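PDB 4WPE: cytokinesis protein 2 from Saccharomyces cerevisiae, which mediates the cytoskeletal rearrangements required for cytokinesis, forming a ring that colocalises with the medial actin ring after the onset of mitosis, and is seen here through its F-BAR domain. Local coordinates for residues Glu189-Val192 with Gln193-Leu197; Asn117-Ala120 with Arg121-Leu125; Met222-Ala225 with Arg226-Leu230. All blocks are in the same frame, centred on the assembly; numbering follows the deposited sequence.

From the N terminus, the chain first meets contact 2 (117-125), on helix 76-162, then contact 1 (189-197) and contact 3 (222-230), both on helix 170-259. Each is a local i to i+3 or i+4 arrangement inside one unbroken helix, so none closes a loop; the three follow in series, and none nests within or crosses another. All lie in the F-BAR domain, whose long helices run alongside one another. Contacts 2 and 3 touch, as L118 and L125 pack on M222 and L118 also on R226, tying the two long helices together near the middle of the chain. Contact 1 lies farther out, its centre about 40 Å from that of contact 2 and about 48 Å from that of contact 3.

Contact 1. Residues Glu189-Val192 with Gln193-Leu197; sequences EYKV and QLDVL
Q193 opens the second half of this helical stretch, in a region predicted to form a coiled coil, by giving its N to E189 O at 2.7 Å, a nearly straight bond (171°). With CG anti to the carbonyl carbon (chi1 -72°) and the chain extended beyond it, its amide reaches back past that carbonyl, and OE1 arrives in the plane of the Y190 ring, at its edge, 3.8 Å from Y190 CD1; amide and ring planes stand 82° apart. L194 follows, its N bonded to Y190 O, its side chain turned with the Y190 ring onto helix 76-162, where L150 receives L194 and L146, K149 and A153 receive Y190. D195 continues the series through N to K191 O at 3.0 Å. The K191 chain, bent at chi2 and chi4, passes obliquely by the D195 carboxylate, with K191 NZ 3.8 Å from D195 OD1 in a long salt bridge. With an alanine here in place of D195, the K191 ammonium would probably lose its acidic mate, and its chain would be freer to turn. V196 N bonds to V192 O. So long an i to i+4 charge pair at the helix surface is likely to add little to the backbone bonds.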
loop_
_atom_site.group_PDB
_atom_site.type_symbol
_atom_site.label_atom_id
_atom_site.label_comp_id
_atom_site.label_asym_id
_atom_site.label_seq_id
_atom_site.Cartn_x
_atom_site.Cartn_y
_atom_site.Cartn_z
ATOM N N GLU A 189 53.302 -30.792 -55.020
ATOM C CA GLU A 189 52.426 -29.643 -54.831
ATOM C C GLU A 189 51.589 -29.777 -53.568
ATOM O O GLU A 189 51.429 -28.814 -52.819
ATOM C CB GLU A 189 51.513 -29.453 -56.042
ATOM C CG GLU A 189 52.252 -29.350 -57.360
ATOM C CD GLU A 189 51.318 -29.381 -58.552
ATOM O OE1 GLU A 189 50.109 -29.639 -58.361
ATOM O OE2 GLU A 189 51.795 -29.152 -59.684
ATOM N N TYR A 190 51.050 -30.971 -53.338
ATOM C CA TYR A 190 50.247 -31.227 -52.148
ATOM C C TYR A 190 51.056 -30.979 -50.883
ATOM O O TYR A 190 50.541 -30.437 -49.904
ATOM C CB TYR A 190 49.716 -32.655 -52.158
ATOM C CG TYR A 190 48.488 -32.844 -53.013
ATOM C CD1 TYR A 190 47.670 -31.771 -53.331
ATOM C CD2 TYR A 190 48.142 -34.099 -53.496
ATOM C CE1 TYR A 190 46.538 -31.939 -54.107
ATOM C CE2 TYR A 190 47.013 -34.277 -54.275
ATOM C CZ TYR A 190 46.215 -33.196 -54.577
ATOM O OH TYR A 190 45.091 -33.369 -55.352
ATOM N N LYS A 191 52.327 -31.370 -50.915
ATOM C CA LYS A 191 53.217 -31.166 -49.780
ATOM C C LYS A 191 53.373 -29.680 -49.486
ATOM O O LYS A 191 53.347 -29.258 -48.332
ATOM C CB LYS A 191 54.581 -31.804 -50.048
ATOM C CG LYS A 191 55.407 -32.099 -48.802
ATOM C CD LYS A 191 56.255 -30.916 -48.381
ATOM C CE LYS A 191 57.149 -31.279 -47.209
ATOM N NZ LYS A 191 56.375 -31.929 -46.117
ATOM N N VAL A 192 53.537 -28.886 -50.538
ATOM C CA VAL A 192 53.680 -27.447 -50.379
ATOM C C VAL A 192 52.353 -26.821 -49.950
ATOM O O VAL A 192 52.318 -26.003 -49.031
ATOM C CB VAL A 192 54.179 -26.784 -51.674
ATOM C CG1 VAL A 192 54.060 -25.272 -51.580
ATOM C CG2 VAL A 192 55.613 -27.191 -51.946
ATOM N N GLN A 193 51.266 -27.224 -50.602
ATOM C CA GLN A 193 49.935 -26.738 -50.248
ATOM C C GLN A 193 49.584 -27.069 -48.798
ATOM O O GLN A 193 48.793 -26.368 -48.172
ATOM C CB GLN A 193 48.882 -27.330 -51.186
ATOM C CG GLN A 193 48.914 -26.772 -52.596
ATOM C CD GLN A 193 47.889 -27.429 -53.498
ATOM O OE1 GLN A 193 46.932 -28.040 -53.025
ATOM N NE2 GLN A 193 48.089 -27.314 -54.807
ATOM N N LEU A 194 50.179 -28.135 -48.269
ATOM C CA LEU A 194 49.933 -28.546 -46.891
ATOM C C LEU A 194 50.773 -27.746 -45.905
ATOM O O LEU A 194 50.310 -27.405 -44.818
ATOM C CB LEU A 194 50.214 -30.036 -46.713
ATOM C CG LEU A 194 50.076 -30.556 -45.282
ATOM C CD1 LEU A 194 48.622 -30.529 -44.843
ATOM C CD2 LEU A 194 50.654 -31.955 -45.156
ATOM N N ASP A 195 52.010 -27.448 -46.286
ATOM C CA ASP A 195 52.898 -26.680 -45.422
ATOM C C ASP A 195 52.359 -25.274 -45.196
ATOM O O ASP A 195 52.399 -24.763 -44.078
ATOM C CB ASP A 195 54.307 -26.611 -46.013
ATOM C CG ASP A 195 55.068 -27.920 -45.873
ATOM O OD1 ASP A 195 54.769 -28.696 -44.940
ATOM O OD2 ASP A 195 55.968 -28.170 -46.700
ATOM N N VAL A 196 51.851 -24.655 -46.260
ATOM C CA VAL A 196 51.330 -23.298 -46.161
ATOM C C VAL A 196 50.031 -23.273 -45.352
ATOM O O VAL A 196 49.839 -22.403 -44.499
ATOM C CB VAL A 196 51.104 -22.663 -47.561
ATOM C CG1 VAL A 196 50.309 -23.583 -48.468
ATOM C CG2 VAL A 196 50.411 -21.313 -47.429
ATOM N N LEU A 197 49.158 -24.243 -45.599
ATOM C CA LEU A 197 47.893 -24.323 -44.882
ATOM C C LEU A 197 48.133 -24.670 -43.419
ATOM O O LEU A 197 47.336 -24.311 -42.550
ATOM C CB LEU A 197 46.965 -25.348 -45.535
ATOM C CG LEU A 197 45.513 -25.340 -45.053
ATOM C CD1 LEU A 197 45.023 -23.920 -44.767
ATOM C CD2 LEU A 197 44.619 -26.016 -46.078
#

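Contact 2. Residues Asn117-Ala120 with Arg121-Leu125; sequences NLQA and RYTTL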
loop_
_atom_site.group_PDB
_atom_site.type_symbol
_atom_site.label_atom_id
_atom_site.label_comp_id
_atom_site.label_asym_id
_atom_site.label_seq_id
_atom_site.Cartn_x
_atom_site.Cartn_y
_atom_site.Cartn_z
ATOM N N ASN A 117 20.046 -3.273 -24.276
ATOM C CA ASN A 117 21.341 -2.868 -24.808
ATOM C C ASN A 117 22.430 -3.894 -24.517
ATOM O O ASN A 117 23.327 -4.099 -25.332
ATOM C CB ASN A 117 21.733 -1.503 -24.245
ATOM C CG ASN A 117 20.836 -0.394 -24.755
ATOM O OD1 ASN A 117 20.304 -0.478 -25.862
ATOM N ND2 ASN A 117 20.666 0.653 -23.956
ATOM N N LEU A 118 22.352 -4.533 -23.353
ATOM C CA LEU A 118 23.255 -5.631 -23.034
ATOM C C LEU A 118 23.066 -6.753 -24.043
ATOM O O LEU A 118 24.036 -7.296 -24.573
ATOM C CB LEU A 118 23.016 -6.152 -21.619
ATOM C CG LEU A 118 23.663 -5.390 -20.464
ATOM C CD1 LEU A 118 23.730 -6.280 -19.234
ATOM C CD2 LEU A 118 25.045 -4.892 -20.848
ATOM N N GLN A 119 21.805 -7.084 -24.305
ATOM C CA GLN A 119 21.451 -8.111 -25.278
ATOM C C GLN A 119 22.025 -7.802 -26.662
ATOM O O GLN A 119 22.531 -8.693 -27.344
ATOM C CB GLN A 119 19.931 -8.257 -25.362
ATOM C CG GLN A 119 19.452 -9.228 -26.426
ATOM C CD GLN A 119 19.960 -10.636 -26.199
ATOM O OE1 GLN A 119 20.036 -11.104 -25.063
ATOM N NE2 GLN A 119 20.312 -11.321 -27.282
ATOM N N ALA A 120 21.947 -6.540 -27.070
ATOM C CA ALA A 120 22.460 -6.136 -28.373
ATOM C C ALA A 120 23.966 -6.359 -28.456
ATOM O O ALA A 120 24.468 -6.890 -29.448
ATOM C CB ALA A 120 22.125 -4.679 -28.651
ATOM N N ARG A 121 24.684 -5.962 -27.411
ATOM C CA ARG A 121 26.131 -6.128 -27.384
ATOM C C ARG A 121 26.500 -7.604 -27.340
ATOM O O ARG A 121 27.434 -8.039 -28.014
ATOM C CB ARG A 121 26.750 -5.405 -26.188
ATOM C CG ARG A 121 28.255 -5.598 -26.090
ATOM C CD ARG A 121 28.879 -4.827 -24.941
ATOM N NE ARG A 121 30.335 -4.813 -25.049
ATOM C CZ ARG A 121 31.154 -4.321 -24.124
ATOM N NH1 ARG A 121 30.661 -3.801 -23.010
ATOM N NH2 ARG A 121 32.468 -4.353 -24.314
ATOM N N TYR A 122 25.760 -8.370 -26.544
ATOM C CA TYR A 122 26.015 -9.799 -26.417
ATOM C C TYR A 122 25.857 -10.517 -27.753
ATOM O O TYR A 122 26.657 -11.387 -28.096
ATOM C CB TYR A 122 25.084 -10.431 -25.379
ATOM C CG TYR A 122 25.107 -11.940 -25.425
ATOM C CD1 TYR A 122 26.155 -12.652 -24.858
ATOM C CD2 TYR A 122 24.094 -12.653 -26.052
ATOM C CE1 TYR A 122 26.190 -14.033 -24.904
ATOM C CE2 TYR A 122 24.121 -14.035 -26.106
ATOM C CZ TYR A 122 25.171 -14.720 -25.529
ATOM O OH TYR A 122 25.203 -16.095 -25.575
ATOM N N THR A 123 24.817 -10.152 -28.496
ATOM C CA THR A 123 24.557 -10.745 -29.803
ATOM C C THR A 123 25.722 -10.496 -30.760
ATOM O O THR A 123 26.170 -11.407 -31.456
ATOM C CB THR A 123 23.249 -10.196 -30.414
ATOM O OG1 THR A 123 22.131 -10.708 -29.678
ATOM C CG2 THR A 123 23.114 -10.611 -31.871
ATOM N N THR A 124 26.219 -9.263 -30.771
ATOM C CA THR A 124 27.358 -8.897 -31.604
ATOM C C THR A 124 28.620 -9.660 -31.201
ATOM O O THR A 124 29.344 -10.172 -32.055
ATOM C CB THR A 124 27.636 -7.387 -31.532
ATOM O OG1 THR A 124 26.506 -6.669 -32.041
ATOM C CG2 THR A 124 28.863 -7.030 -32.347
ATOM N N LEU A 125 28.872 -9.741 -29.897
ATOM C CA LEU A 125 30.039 -10.451 -29.379
ATOM C C LEU A 125 30.025 -11.923 -29.765
ATOM O O LEU A 125 31.019 -12.450 -30.258
ATOM C CB LEU A 125 30.117 -10.323 -27.859
ATOM C CG LEU A 125 31.023 -9.222 -27.311
ATOM C CD1 LEU A 125 31.161 -9.346 -25.803
ATOM C CD2 LEU A 125 32.384 -9.279 -27.975
#
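Backbone bonds tie N117-A120 to R121-L125 in the i to i+4 pattern of an α-helix: R121 N to N117 O, Y122 N to L118 O at 2.8 Å, T123 N to Q119 O and T124 N to A120 O. Two threonine hydroxyls fold back on the same carbonyls. T123 OG1, anti to its own carbonyl carbon (chi1 -70°), points down the preceding turn and donates to Q119 O at 3.1 Å. Q119 O is therefore gripped twice by one residue, T123 OG1 and T123 N reaching it from opposite faces of the carbonyl plane. T124 OG1 repeats the gesture more feebly, with a weak bond of 3.3 Å to A120 O.

Side-chain approaches form the second group. The Q119 chain bends at chi2 (61°), which swings its amide forward along the helix, so that Q119 NE2 comes to 3.1 Å from T123 OG1. The same nitrogen lies near the plane of the Y122 ring, at its edge and 4.2 Å from Y122 CD2, with amide and ring planes 66° apart.

Charge makes the third group, and its partners lie beyond this stretch: the extended R121 chain carries its guanidinium to salt bridges with E218 and E221 on helix 170-259. That helix also takes L118, which packs on M222 and R226, and L125, which packs on L219. Y122 instead lies against I30, S31 and I34 of helix 21-35, and Q119 joins it on I34, so this stretch of helix 76-162 meets two other helices of the F-BAR bundle while T123 and T124 stay at the surface.

Contact 3. Residues Met222-Ala225 with Arg226-Leu230; sequences MENA and RISFL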
loop_
_atom_site.group_PDB
_atom_site.type_symbol
_atom_site.label_atom_id
_atom_site.label_comp_id
_atom_site.label_asym_id
_atom_site.label_seq_id
_atom_site.Cartn_x
_atom_site.Cartn_y
_atom_site.Cartn_z
HETATM N N MSE A 222 31.048 -6.673 -19.463
HETATM C CA MSE A 222 29.600 -6.784 -19.610
HETATM C C MSE A 222 28.937 -7.198 -18.303
HETATM O O MSE A 222 28.015 -6.537 -17.821
HETATM C CB MSE A 222 29.239 -7.795 -20.697
HETATM C CG MSE A 222 29.529 -7.343 -22.110
HETATM SE SE MSE A 222 28.445 -8.351 -23.371
HETATM C CE MSE A 222 26.687 -7.752 -22.780
ATOM N N GLU A 223 29.411 -8.305 -17.741
ATOM C CA GLU A 223 28.859 -8.824 -16.500
ATOM C C GLU A 223 29.049 -7.828 -15.364
ATOM O O GLU A 223 28.134 -7.603 -14.573
ATOM C CB GLU A 223 29.503 -10.168 -16.145
ATOM C CG GLU A 223 28.963 -10.807 -14.870
ATOM C CD GLU A 223 27.554 -11.371 -15.024
ATOM O OE1 GLU A 223 26.998 -11.329 -16.144
ATOM O OE2 GLU A 223 27.001 -11.861 -14.015
ATOM N N ASN A 224 30.231 -7.224 -15.292
ATOM C CA ASN A 224 30.510 -6.228 -14.261
ATOM C C ASN A 224 29.555 -5.043 -14.360
ATOM O O ASN A 224 29.094 -4.516 -13.347
ATOM C CB ASN A 224 31.956 -5.742 -14.355
ATOM C CG ASN A 224 32.374 -4.925 -13.148
ATOM O OD1 ASN A 224 32.106 -3.725 -13.070
ATOM N ND2 ASN A 224 33.029 -5.575 -12.195
ATOM N N ALA A 225 29.257 -4.632 -15.589
ATOM C CA ALA A 225 28.327 -3.536 -15.823
ATOM C C ALA A 225 26.896 -3.976 -15.540
ATOM O O ALA A 225 26.041 -3.157 -15.225
ATOM C CB ALA A 225 28.451 -3.023 -17.248
ATOM N N ARG A 226 26.643 -5.277 -15.656
ATOM C CA ARG A 226 25.320 -5.823 -15.376
ATOM C C ARG A 226 25.062 -5.917 -13.870
ATOM O O ARG A 226 24.018 -5.481 -13.383
ATOM C CB ARG A 226 25.162 -7.197 -16.021
ATOM C CG ARG A 226 23.835 -7.867 -15.716
ATOM C CD ARG A 226 23.838 -9.325 -16.153
ATOM N NE ARG A 226 22.792 -10.081 -15.478
ATOM C CZ ARG A 226 22.980 -10.794 -14.373
ATOM N NH1 ARG A 226 24.185 -10.863 -13.823
ATOM N NH2 ARG A 226 21.965 -11.445 -13.822
ATOM N N ILE A 227 26.018 -6.489 -13.143
ATOM C CA ILE A 227 25.912 -6.596 -11.692
ATOM C C ILE A 227 25.782 -5.221 -11.042
ATOM O O ILE A 227 24.861 -4.979 -10.268
ATOM C CB ILE A 227 27.128 -7.315 -11.079
ATOM C CG1 ILE A 227 27.299 -8.712 -11.683
ATOM C CG2 ILE A 227 26.981 -7.408 -9.569
ATOM C CD1 ILE A 227 26.124 -9.627 -11.445
ATOM N N SER A 228 26.708 -4.325 -11.369
ATOM C CA SER A 228 26.766 -3.004 -10.751
ATOM C C SER A 228 25.513 -2.176 -11.018
ATOM O O SER A 228 25.017 -1.484 -10.126
ATOM C CB SER A 228 28.001 -2.247 -11.245
ATOM O OG SER A 228 29.190 -2.850 -10.766
ATOM N N PHE A 229 25.009 -2.244 -12.247
ATOM C CA PHE A 229 23.809 -1.505 -12.624
ATOM C C PHE A 229 22.606 -1.981 -11.810
ATOM O O PHE A 229 21.863 -1.170 -11.259
ATOM C CB PHE A 229 23.538 -1.650 -14.124
ATOM C CG PHE A 229 22.358 -0.855 -14.614
ATOM C CD1 PHE A 229 22.522 0.443 -15.071
ATOM C CD2 PHE A 229 21.087 -1.410 -14.629
ATOM C CE1 PHE A 229 21.437 1.174 -15.525
ATOM C CE2 PHE A 229 20.001 -0.685 -15.080
ATOM C CZ PHE A 229 20.176 0.609 -15.530
ATOM N N LEU A 230 22.422 -3.298 -11.735
ATOM C CA LEU A 230 21.338 -3.878 -10.943
ATOM C C LEU A 230 21.547 -3.594 -9.463
ATOM O O LEU A 230 20.592 -3.385 -8.720
ATOM C CB LEU A 230 21.237 -5.387 -11.171
ATOM C CG LEU A 230 20.809 -5.870 -12.559
ATOM C CD1 LEU A 230 20.699 -7.387 -12.583
ATOM C CD2 LEU A 230 19.492 -5.233 -12.968
#
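E223 and R226 pair within helix 170-259 of the F-BAR domain, an i to i+3 salt bridge inside a helical bundle that dimerises. From CB outward, the R226 side chain meets a series of different partners. CB lies 3.3 Å from E223 O, as the helix places it, while R226 N bonds to M222 O at 2.9 Å. CG lies anti to the backbone N (chi1 177°) and the chain stays extended as far as NE, running beside the E223 side chain and pointing the same way. R226 CD passes 3.7 Å from E223 OE1. At the end, R226 NH1 makes the salt bridge with E223 OE2 at 3.0 Å, the carboxylate and guanidinium planes only 22° apart. NE has a weak bond to G33 O, and NH2 forms its salt bridge with D74 of the second subunit, the stronger partner. The guanidinium is thus shared between an acid of its own helix and one across the dimer, two negative charges that would be expected to favour its buried positive charge. L230 CD1 lies over one face of the group, offset toward its rim.

E223 gets there by a bend at chi2 (73°), which also brings E223 OE2 to 3.5 Å from I227 CD1, a methyl group against a carboxylate oxygen. I227 N, in turn, bonds almost straight to E223 O. N224, I227 and S228 all pack on A264 of the second subunit, while F229 stacks its ring with that of F114.

A hydroxyl doubles one backbone bond farther along. S228 donates twice to one carbonyl, its N and OG approaching N224 O from opposite faces, with S228 OG 3.1 Å from N224 O.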